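Local coordinates for conserved hypothetical protein (Sulfolobus solfataricus, PDB 2FNA) that is an archaeal AAA+ ATPase that binds ADP and magnesium and probably hydrolyses ATP, though its cellular role is not established, at residues 24-29 / 51-56; 70-75 / 150-155; 122-127 / 158-163. All coordinates share one frame; numbering follows the deposited sequence.

Interaction 1 (24-29 / 51-56)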
loop_
_atom_site.group_PDB
_atom_site.type_symbol
_atom_site.label_atom_id
_atom_site.label_comp_id
_atom_site.label_asym_id
_atom_site.label_seq_id
_atom_site.Cartn_x
_atom_site.Cartn_y
_atom_site.Cartn_z
ATOM N N LYS A 24 5.301 -4.119 -16.649
ATOM C CA LYS A 24 4.227 -5.074 -16.362
ATOM C C LYS A 24 2.933 -4.400 -15.881
ATOM O O LYS A 24 1.836 -4.726 -16.344
ATOM C CB LYS A 24 4.687 -6.096 -15.314
ATOM C CG LYS A 24 3.604 -7.145 -14.962
ATOM C CD LYS A 24 4.179 -8.384 -14.301
ATOM C CE LYS A 24 3.099 -9.448 -14.127
ATOM N NZ LYS A 24 3.581 -10.581 -13.291
ATOM N N LEU A 25 3.068 -3.495 -14.919
ATOM C CA LEU A 25 1.950 -2.659 -14.468
ATOM C C LEU A 25 1.241 -1.944 -15.610
ATOM O O LEU A 25 0.027 -2.023 -15.755
ATOM C CB LEU A 25 2.441 -1.630 -13.468
ATOM C CG LEU A 25 1.416 -0.643 -12.884
ATOM C CD1 LEU A 25 1.927 -0.078 -11.579
ATOM C CD2 LEU A 25 1.059 0.482 -13.836
ATOM N N LYS A 26 2.012 -1.234 -16.422
ATOM C CA LYS A 26 1.507 -0.535 -17.592
ATOM C C LYS A 26 0.824 -1.426 -18.631
ATOM O O LYS A 26 0.012 -0.931 -19.411
ATOM C CB LYS A 26 2.666 0.243 -18.262
ATOM C CG LYS A 26 3.090 1.473 -17.472
ATOM C CD LYS A 26 4.289 2.183 -18.128
ATOM C CE LYS A 26 3.924 2.850 -19.424
ATOM N NZ LYS A 26 5.139 3.109 -20.272
ATOM N N GLY A 27 1.171 -2.720 -18.658
ATOM C CA GLY A 27 0.566 -3.677 -19.574
ATOM C C GLY A 27 -0.906 -3.928 -19.302
ATOM O O GLY A 27 -1.634 -4.348 -20.201
ATOM N N LEU A 28 -1.347 -3.663 -18.071
ATOM C CA LEU A 28 -2.761 -3.823 -17.697
ATOM C C LEU A 28 -3.254 -5.172 -18.257
ATOM O O LEU A 28 -4.242 -5.248 -18.966
ATOM C CB LEU A 28 -3.587 -2.646 -18.239
ATOM C CG LEU A 28 -3.233 -1.232 -17.717
ATOM C CD1 LEU A 28 -4.016 -0.158 -18.467
ATOM C CD2 LEU A 28 -3.476 -1.068 -16.237
ATOM N N ARG A 29 -2.492 -6.212 -17.918
ATOM C CA ARG A 29 -2.533 -7.514 -18.542
ATOM C C ARG A 29 -3.730 -8.381 -18.155
ATOM O O ARG A 29 -3.994 -9.382 -18.803
ATOM C CB ARG A 29 -1.218 -8.243 -18.234
ATOM C CG ARG A 29 -0.026 -7.622 -18.940
ATOM C CD ARG A 29 1.290 -8.267 -18.564
ATOM N NE ARG A 29 2.415 -7.480 -19.083
ATOM C CZ ARG A 29 3.703 -7.801 -18.956
ATOM N NH1 ARG A 29 4.067 -8.902 -18.306
ATOM N NH2 ARG A 29 4.638 -7.009 -19.483
ATOM N N ILE A 51 0.497 5.517 -14.653
ATOM C CA ILE A 51 -0.675 6.229 -15.181
ATOM C C ILE A 51 -0.307 7.515 -15.880
ATOM O O ILE A 51 -0.964 7.888 -16.846
ATOM C CB ILE A 51 -1.800 6.514 -14.104
ATOM C CG1 ILE A 51 -1.386 7.515 -13.042
ATOM C CG2 ILE A 51 -2.292 5.217 -13.469
ATOM C CD1 ILE A 51 -2.387 7.523 -11.813
ATOM N N ASN A 52 0.735 8.206 -15.407
ATOM C CA ASN A 52 1.268 9.372 -16.142
ATOM C C ASN A 52 1.771 8.997 -17.531
ATOM O O ASN A 52 1.473 9.692 -18.488
ATOM C CB ASN A 52 2.395 10.081 -15.363
ATOM C CG ASN A 52 1.870 10.948 -14.223
ATOM O OD1 ASN A 52 0.760 11.493 -14.292
ATOM N ND2 ASN A 52 2.666 11.074 -13.165
ATOM N N GLU A 53 2.543 7.911 -17.633
ATOM C CA GLU A 53 3.065 7.490 -18.935
ATOM C C GLU A 53 1.990 6.944 -19.899
ATOM O O GLU A 53 2.068 7.153 -21.110
ATOM C CB GLU A 53 4.219 6.499 -18.765
ATOM C CG GLU A 53 5.505 7.142 -18.277
ATOM C CD GLU A 53 6.639 6.167 -18.037
ATOM O OE1 GLU A 53 6.516 4.973 -18.396
ATOM O OE2 GLU A 53 7.659 6.609 -17.449
ATOM N N LEU A 54 1.006 6.228 -19.373
ATOM C CA LEU A 54 -0.085 5.683 -20.196
ATOM C C LEU A 54 -0.963 6.773 -20.773
ATOM O O LEU A 54 -1.532 6.589 -21.842
ATOM C CB LEU A 54 -0.965 4.716 -19.403
ATOM C CG LEU A 54 -0.355 3.349 -19.076
ATOM C CD1 LEU A 54 -1.230 2.590 -18.083
ATOM C CD2 LEU A 54 -0.117 2.564 -20.377
ATOM N N ASN A 55 -1.106 7.902 -20.072
ATOM C CA ASN A 55 -1.928 8.994 -20.629
ATOM C C ASN A 55 -3.343 8.479 -20.927
ATOM O O ASN A 55 -3.929 8.689 -22.006
ATOM C CB ASN A 55 -1.255 9.561 -21.898
ATOM C CG ASN A 55 -1.842 10.883 -22.352
ATOM O OD1 ASN A 55 -2.299 11.672 -21.547
ATOM N ND2 ASN A 55 -1.844 11.115 -23.658
ATOM N N LEU A 56 -3.896 7.783 -19.948
ATOM C CA LEU A 56 -5.271 7.306 -20.017
ATOM C C LEU A 56 -6.058 7.952 -18.887
ATOM O O LEU A 56 -5.503 8.196 -17.816
ATOM C CB LEU A 56 -5.351 5.775 -19.888
ATOM C CG LEU A 56 -4.926 4.908 -21.084
ATOM C CD1 LEU A 56 -4.829 3.450 -20.641
ATOM C CD2 LEU A 56 -5.867 5.067 -22.246
#
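Glu53 OE1 is gripped by two cations: Lys26 NZ approaches at 3.0 Å on the anti lone pair, the one pointing away from OE2, and Arg12 forms a second salt bridge to the same oxygen. The lysine and glutamate chains meet at roughly a right angle. A bend at chi3 (70°) turns the end of the lysine over the base of the glutamate, where Lys26 CE comes within 3.7 Å of Glu53 CB. Beside this polar pair, Leu54 CD2 lies 3.6 Å from the backbone oxygen Lys26 O. Leu28 takes positive phi (45°) with its CB directed at helix 43-54; its CD1 meets Leu54 CD1 tip to tip at 3.9 Å. Leu28, Leu54 and Leu56 all rest on Ile140 of strand 139-144. Helix 43-54 follows the probable Walker A loop of the P-loop NTPase fold, and its C-terminal part here packs beside helix 19-27 over the parallel sheet. Replacing Lys26 by alanine would probably leave Glu53 OE1 with Arg12 as its remaining charged mate and uncover the flank of Leu54. With two positive groups converging on one oxygen, the carboxylate is likely to stay ionised, while the neighbouring leucines join both helices to the sheet.

Interaction 2 (70-75 / 150-155)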
loop_
_atom_site.group_PDB
_atom_site.type_symbol
_atom_site.label_atom_id
_atom_site.label_comp_id
_atom_site.label_asym_id
_atom_site.label_seq_id
_atom_site.Cartn_x
_atom_site.Cartn_y
_atom_site.Cartn_z
ATOM N N ASN A 70 -11.090 2.660 12.003
ATOM C CA ASN A 70 -11.459 1.249 12.093
ATOM C C ASN A 70 -12.651 0.912 11.196
ATOM O O ASN A 70 -12.976 -0.267 10.973
ATOM C CB ASN A 70 -11.841 0.929 13.549
ATOM C CG ASN A 70 -11.711 -0.549 13.877
ATOM O OD1 ASN A 70 -10.807 -1.228 13.396
ATOM N ND2 ASN A 70 -12.619 -1.049 14.716
ATOM N N TYR A 71 -13.313 1.961 10.711
ATOM C CA TYR A 71 -14.527 1.830 9.956
ATOM C C TYR A 71 -14.549 2.960 8.943
ATOM O O TYR A 71 -14.103 4.050 9.247
ATOM C CB TYR A 71 -15.742 1.889 10.903
ATOM C CG TYR A 71 -17.060 1.746 10.195
ATOM C CD1 TYR A 71 -17.549 0.494 9.865
ATOM C CD2 TYR A 71 -17.821 2.867 9.836
ATOM C CE1 TYR A 71 -18.746 0.352 9.190
ATOM C CE2 TYR A 71 -19.022 2.727 9.157
ATOM C CZ TYR A 71 -19.477 1.453 8.841
ATOM O OH TYR A 71 -20.658 1.259 8.204
ATOM N N ILE A 72 -14.989 2.659 7.716
ATOM C CA ILE A 72 -15.221 3.663 6.674
ATOM C C ILE A 72 -16.685 3.610 6.322
ATOM O O ILE A 72 -17.229 2.532 6.052
ATOM C CB ILE A 72 -14.410 3.398 5.355
ATOM C CG1 ILE A 72 -12.920 3.284 5.629
ATOM C CG2 ILE A 72 -14.648 4.520 4.337
ATOM C CD1 ILE A 72 -12.103 2.579 4.450
ATOM N N SER A 73 -17.343 4.766 6.331
ATOM C CA SER A 73 -18.758 4.804 6.028
ATOM C C SER A 73 -18.986 4.906 4.530
ATOM O O SER A 73 -18.091 5.281 3.767
ATOM C CB SER A 73 -19.449 5.978 6.718
ATOM O OG SER A 73 -18.831 7.186 6.343
ATOM N N TYR A 74 -20.203 4.562 4.135
ATOM C CA TYR A 74 -20.629 4.634 2.754
ATOM C C TYR A 74 -20.559 6.081 2.266
ATOM O O TYR A 74 -20.128 6.343 1.140
ATOM C CB TYR A 74 -22.063 4.093 2.633
ATOM C CG TYR A 74 -22.690 4.223 1.258
ATOM C CD1 TYR A 74 -22.147 3.564 0.147
ATOM C CD2 TYR A 74 -23.834 4.984 1.076
ATOM C CE1 TYR A 74 -22.729 3.690 -1.119
ATOM C CE2 TYR A 74 -24.413 5.122 -0.174
ATOM C CZ TYR A 74 -23.861 4.470 -1.258
ATOM O OH TYR A 74 -24.466 4.621 -2.476
ATOM N N LYS A 75 -20.949 6.991 3.154
ATOM C CA LYS A 75 -20.950 8.436 2.934
ATOM C C LYS A 75 -19.536 8.926 2.691
ATOM O O LYS A 75 -19.305 9.660 1.737
ATOM C CB LYS A 75 -21.591 9.121 4.158
ATOM C CG LYS A 75 -21.946 10.603 4.037
ATOM N N VAL A 150 -11.775 -3.274 3.437
ATOM C CA VAL A 150 -12.269 -4.202 4.442
ATOM C C VAL A 150 -13.077 -3.463 5.518
ATOM O O VAL A 150 -14.074 -3.973 6.060
ATOM C CB VAL A 150 -11.091 -4.894 5.171
ATOM C CG1 VAL A 150 -11.585 -5.630 6.372
ATOM C CG2 VAL A 150 -10.366 -5.854 4.247
ATOM N N LYS A 151 -12.601 -2.272 5.838
ATOM C CA LYS A 151 -13.248 -1.384 6.824
ATOM C C LYS A 151 -14.539 -0.774 6.310
ATOM O O LYS A 151 -15.329 -0.252 7.084
ATOM C CB LYS A 151 -12.292 -0.263 7.176
ATOM C CG LYS A 151 -11.002 -0.699 7.834
ATOM C CD LYS A 151 -9.991 0.439 7.776
ATOM C CE LYS A 151 -8.690 0.103 8.500
ATOM N NZ LYS A 151 -7.812 1.317 8.555
ATOM N N LEU A 152 -14.756 -0.821 5.001
ATOM C CA LEU A 152 -16.003 -0.337 4.416
ATOM C C LEU A 152 -17.118 -1.433 4.498
ATOM O O LEU A 152 -17.567 -1.996 3.484
ATOM C CB LEU A 152 -15.742 0.114 2.984
ATOM C CG LEU A 152 -16.878 0.768 2.186
ATOM C CD1 LEU A 152 -17.172 2.164 2.647
ATOM C CD2 LEU A 152 -16.518 0.802 0.724
ATOM N N ARG A 153 -17.574 -1.676 5.722
ATOM C CA ARG A 153 -18.330 -2.868 6.083
ATOM C C ARG A 153 -19.722 -2.885 5.532
ATOM O O ARG A 153 -20.310 -3.957 5.383
ATOM C CB ARG A 153 -18.470 -2.990 7.591
ATOM C CG ARG A 153 -17.208 -2.928 8.396
ATOM C CD ARG A 153 -16.592 -4.282 8.610
ATOM N NE ARG A 153 -15.317 -4.146 9.305
ATOM C CZ ARG A 153 -14.352 -5.066 9.305
ATOM N NH1 ARG A 153 -14.475 -6.201 8.624
ATOM N NH2 ARG A 153 -13.241 -4.832 9.979
ATOM N N GLY A 154 -20.271 -1.706 5.270
ATOM C CA GLY A 154 -21.633 -1.595 4.795
ATOM C C GLY A 154 -21.822 -1.591 3.294
ATOM O O GLY A 154 -22.926 -1.372 2.816
ATOM N N VAL A 155 -20.742 -1.828 2.551
ATOM C CA VAL A 155 -20.800 -1.936 1.108
ATOM C C VAL A 155 -20.009 -3.178 0.701
ATOM O O VAL A 155 -18.898 -3.370 1.162
ATOM C CB VAL A 155 -20.147 -0.705 0.462
ATOM C CG1 VAL A 155 -20.067 -0.835 -1.038
ATOM C CG2 VAL A 155 -20.898 0.545 0.841
HETATM O O HOH W 1 -14.931 -2.479 11.189
HETATM O O HOH W 2 -19.542 1.089 5.258
#
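The Tyr71 ring meets Arg153 at its edge: Arg153 CG lies near the ring plane, 3.7 Å from Tyr71 CE1. Ring and guanidinium planes are 23° apart, but the arginine touches through its methylenes. Its chain bends at chi2 (-90°), which brings one guanidinium face over Val150 O, offset toward the rim, while a water bound to Asn70 O sits in plane at the guanidinium edge. Tyr74 meets Val155 at about a right angle, tightly, with Tyr74 CD1 3.3 Å from Val155 CG2. Between these groups the two backbones run close, joined by one hydrogen bond: Ile72 N donates almost straight to Lys151 O (3.0 Å, 174°). One residue on, Leu152 CA points its hydrogen at Ile72 O (3.5 Å), and Leu152 CD1 packs against Ile72 CG2 at 3.8 Å. A second water bridges Ile72 O and Gly154 N, and also bonds Tyr71 OH. Lys151 NZ leaves the contact for Glu148. Ser73 caps helix 74-91 through Asp76 N. Leu152, centre of an inverse gamma turn, also opens the type I turn ending at Val155. The contact thus joins two connecting loops of a P-loop NTPase sheet, one entering helix 74-91 and the other linking strand 139-144 to helix 158-167.

Interaction 3 (122-127 / 158-163)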
loop_
_atom_site.group_PDB
_atom_site.type_symbol
_atom_site.label_atom_id
_atom_site.label_comp_id
_atom_site.label_asym_id
_atom_site.label_seq_id
_atom_site.Cartn_x
_atom_site.Cartn_y
_atom_site.Cartn_z
ATOM N N LEU A 122 -25.904 3.478 -4.250
ATOM C CA LEU A 122 -25.487 3.627 -5.645
ATOM C C LEU A 122 -25.013 2.290 -6.226
ATOM O O LEU A 122 -24.474 1.441 -5.512
ATOM C CB LEU A 122 -24.359 4.663 -5.697
ATOM C CG LEU A 122 -23.474 4.819 -6.931
ATOM C CD1 LEU A 122 -24.011 5.880 -7.880
ATOM C CD2 LEU A 122 -22.056 5.174 -6.480
ATOM N N SER A 123 -25.232 2.105 -7.527
ATOM C CA SER A 123 -24.736 0.928 -8.235
ATOM C C SER A 123 -23.340 1.230 -8.773
ATOM O O SER A 123 -23.183 1.915 -9.805
ATOM C CB SER A 123 -25.658 0.540 -9.393
ATOM O OG SER A 123 -25.133 -0.574 -10.098
ATOM N N PHE A 124 -22.338 0.717 -8.072
ATOM C CA PHE A 124 -20.945 0.869 -8.484
ATOM C C PHE A 124 -20.755 0.270 -9.884
ATOM O O PHE A 124 -20.062 0.869 -10.700
ATOM C CB PHE A 124 -20.002 0.245 -7.447
ATOM C CG PHE A 124 -18.541 0.666 -7.586
ATOM C CD1 PHE A 124 -18.168 2.015 -7.548
ATOM C CD2 PHE A 124 -17.525 -0.303 -7.718
ATOM C CE1 PHE A 124 -16.809 2.394 -7.674
ATOM C CE2 PHE A 124 -16.176 0.068 -7.849
ATOM C CZ PHE A 124 -15.816 1.426 -7.815
ATOM N N ALA A 125 -21.429 -0.850 -10.184
ATOM C CA ALA A 125 -21.318 -1.500 -11.499
ATOM C C ALA A 125 -21.850 -0.625 -12.652
ATOM O O ALA A 125 -21.230 -0.573 -13.737
ATOM C CB ALA A 125 -22.019 -2.817 -11.489
ATOM N N ASN A 126 -22.963 0.077 -12.426
ATOM C CA ASN A 126 -23.503 1.018 -13.441
ATOM C C ASN A 126 -22.635 2.254 -13.587
ATOM O O ASN A 126 -22.519 2.831 -14.674
ATOM C CB ASN A 126 -24.913 1.469 -13.080
ATOM C CG ASN A 126 -25.968 0.409 -13.356
ATOM O OD1 ASN A 126 -25.713 -0.609 -14.013
ATOM N ND2 ASN A 126 -27.176 0.654 -12.858
ATOM N N LEU A 127 -22.019 2.659 -12.484
ATOM C CA LEU A 127 -21.101 3.778 -12.480
ATOM C C LEU A 127 -19.886 3.488 -13.375
ATOM O O LEU A 127 -19.528 4.306 -14.233
ATOM C CB LEU A 127 -20.683 4.086 -11.043
ATOM C CG LEU A 127 -19.760 5.291 -10.805
ATOM C CD1 LEU A 127 -20.361 6.607 -11.372
ATOM C CD2 LEU A 127 -19.432 5.445 -9.311
ATOM N N LEU A 158 -17.507 -6.380 -4.318
ATOM C CA LEU A 158 -16.972 -7.504 -5.060
ATOM C C LEU A 158 -17.807 -7.887 -6.273
ATOM O O LEU A 158 -17.241 -8.153 -7.314
ATOM C CB LEU A 158 -16.717 -8.715 -4.150
ATOM C CG LEU A 158 -15.654 -8.587 -3.056
ATOM C CD1 LEU A 158 -15.504 -9.895 -2.248
ATOM C CD2 LEU A 158 -14.308 -8.167 -3.600
ATOM N N PRO A 159 -19.148 -7.974 -6.132
ATOM C CA PRO A 159 -19.940 -8.326 -7.312
ATOM C C PRO A 159 -19.762 -7.335 -8.470
ATOM O O PRO A 159 -19.701 -7.740 -9.612
ATOM C CB PRO A 159 -21.371 -8.338 -6.792
ATOM C CG PRO A 159 -21.245 -8.545 -5.324
ATOM C CD PRO A 159 -19.985 -7.841 -4.936
ATOM N N ALA A 160 -19.652 -6.055 -8.155
ATOM C CA ALA A 160 -19.368 -5.021 -9.158
ATOM C C ALA A 160 -17.981 -5.176 -9.799
ATOM O O ALA A 160 -17.820 -5.044 -11.000
ATOM C CB ALA A 160 -19.498 -3.662 -8.521
ATOM N N LEU A 161 -16.982 -5.467 -8.982
ATOM C CA LEU A 161 -15.637 -5.740 -9.502
ATOM C C LEU A 161 -15.616 -6.926 -10.438
ATOM O O LEU A 161 -14.911 -6.891 -11.441
ATOM C CB LEU A 161 -14.663 -5.987 -8.348
ATOM C CG LEU A 161 -14.404 -4.782 -7.454
ATOM C CD1 LEU A 161 -13.539 -5.130 -6.255
ATOM C CD2 LEU A 161 -13.766 -3.673 -8.281
ATOM N N ALA A 162 -16.379 -7.979 -10.095
ATOM C CA ALA A 162 -16.464 -9.188 -10.920
ATOM C C ALA A 162 -17.218 -8.906 -12.219
ATOM O O ALA A 162 -16.839 -9.378 -13.281
ATOM C CB ALA A 162 -17.158 -10.307 -10.156
ATOM N N TYR A 163 -18.288 -8.134 -12.121
ATOM C CA TYR A 163 -19.041 -7.714 -13.293
ATOM C C TYR A 163 -18.146 -6.972 -14.322
ATOM O O TYR A 163 -18.197 -7.240 -15.525
ATOM C CB TYR A 163 -20.260 -6.863 -12.890
ATOM C CG TYR A 163 -20.986 -6.331 -14.101
ATOM C CD1 TYR A 163 -21.798 -7.163 -14.844
ATOM C CD2 TYR A 163 -20.788 -5.020 -14.551
ATOM C CE1 TYR A 163 -22.437 -6.718 -15.981
ATOM C CE2 TYR A 163 -21.425 -4.561 -15.708
ATOM C CZ TYR A 163 -22.247 -5.424 -16.413
ATOM O OH TYR A 163 -22.900 -5.028 -17.560
#
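Ala125 and Ala160 face each other where two helices of the P-loop NTPase alpha/beta fold pack side by side: helix 124-133, which precedes strand 139-144, and helix 158-167, which lies in the beta-alpha-beta crossover from that strand to its parallel neighbour 171-177. Both alanines direct CB at the opposing segment, and the methyls meet at 4.0 Å. The helices come very close here, as the CA atoms of the pair, only 4.7 Å apart, demonstrate. Such an approach depends on small residues on both sides; Ala160 CB reaches even the backbone, 3.8 Å from Ala125 N in the first turn of helix 124-133.

Two aromatic side chains, one from each helix, extend the contact beyond the methyl pair. Phe124 CG stands anti to the backbone N (chi1 -165°), which turns an edge of the ring to the other helix. Ala160 CB and Leu161 CD2 both lie near the ring plane, at 4.0 Å from Phe124 CD2 and 4.5 Å from Phe124 CE2, respectively. Phe124 also touches Leu81 of helix 74-91, while Leu161 rests on Phe173 and Met175 of strand 171-177; this part of the interface therefore passes into the buried layer between helices and sheet. From the other helix Tyr163 reaches back, its CD2 4.0 Å from Ala125 CB, so Ala125 CB touches both Ala160 and the tyrosine ring. The tyrosine does not depend on apolar packing alone, because its hydroxyl is hydrogen-bonded to Glu129, one turn further along helix 124-133.

Across the two segments the side-chain contacts are all apolar. Polar order at the start of helix 124-133 is local: Ser123 occupies the N-cap position, and its OG accepts from Asn126 N at 3.2 Å with an N-H...O angle of 159°.

Overall arrangement
Interaction 3 is the buried contact of the three, whereas interactions 1 and 2 lie at the surface. Their chemistry follows: interaction 3 is close apolar helix packing, interaction 1 combines a salt bridge with leucines turned to the sheet, and interaction 2 joins loop backbones by one hydrogen bond, with the help of waters. Interactions 2 and 3 are neighbours, centres 16 Å apart, and touch where Tyr74 OH and Leu122 N, 2.6 Å apart, probably hydrogen-bond. They also serve the same elements, since 150-155 leads toward helix 158-167 and Phe124 touches helix 74-91. Interaction 1 stands apart, about 13 Å from interaction 3 at the nearest atoms, joining helices 19-27 and 43-54.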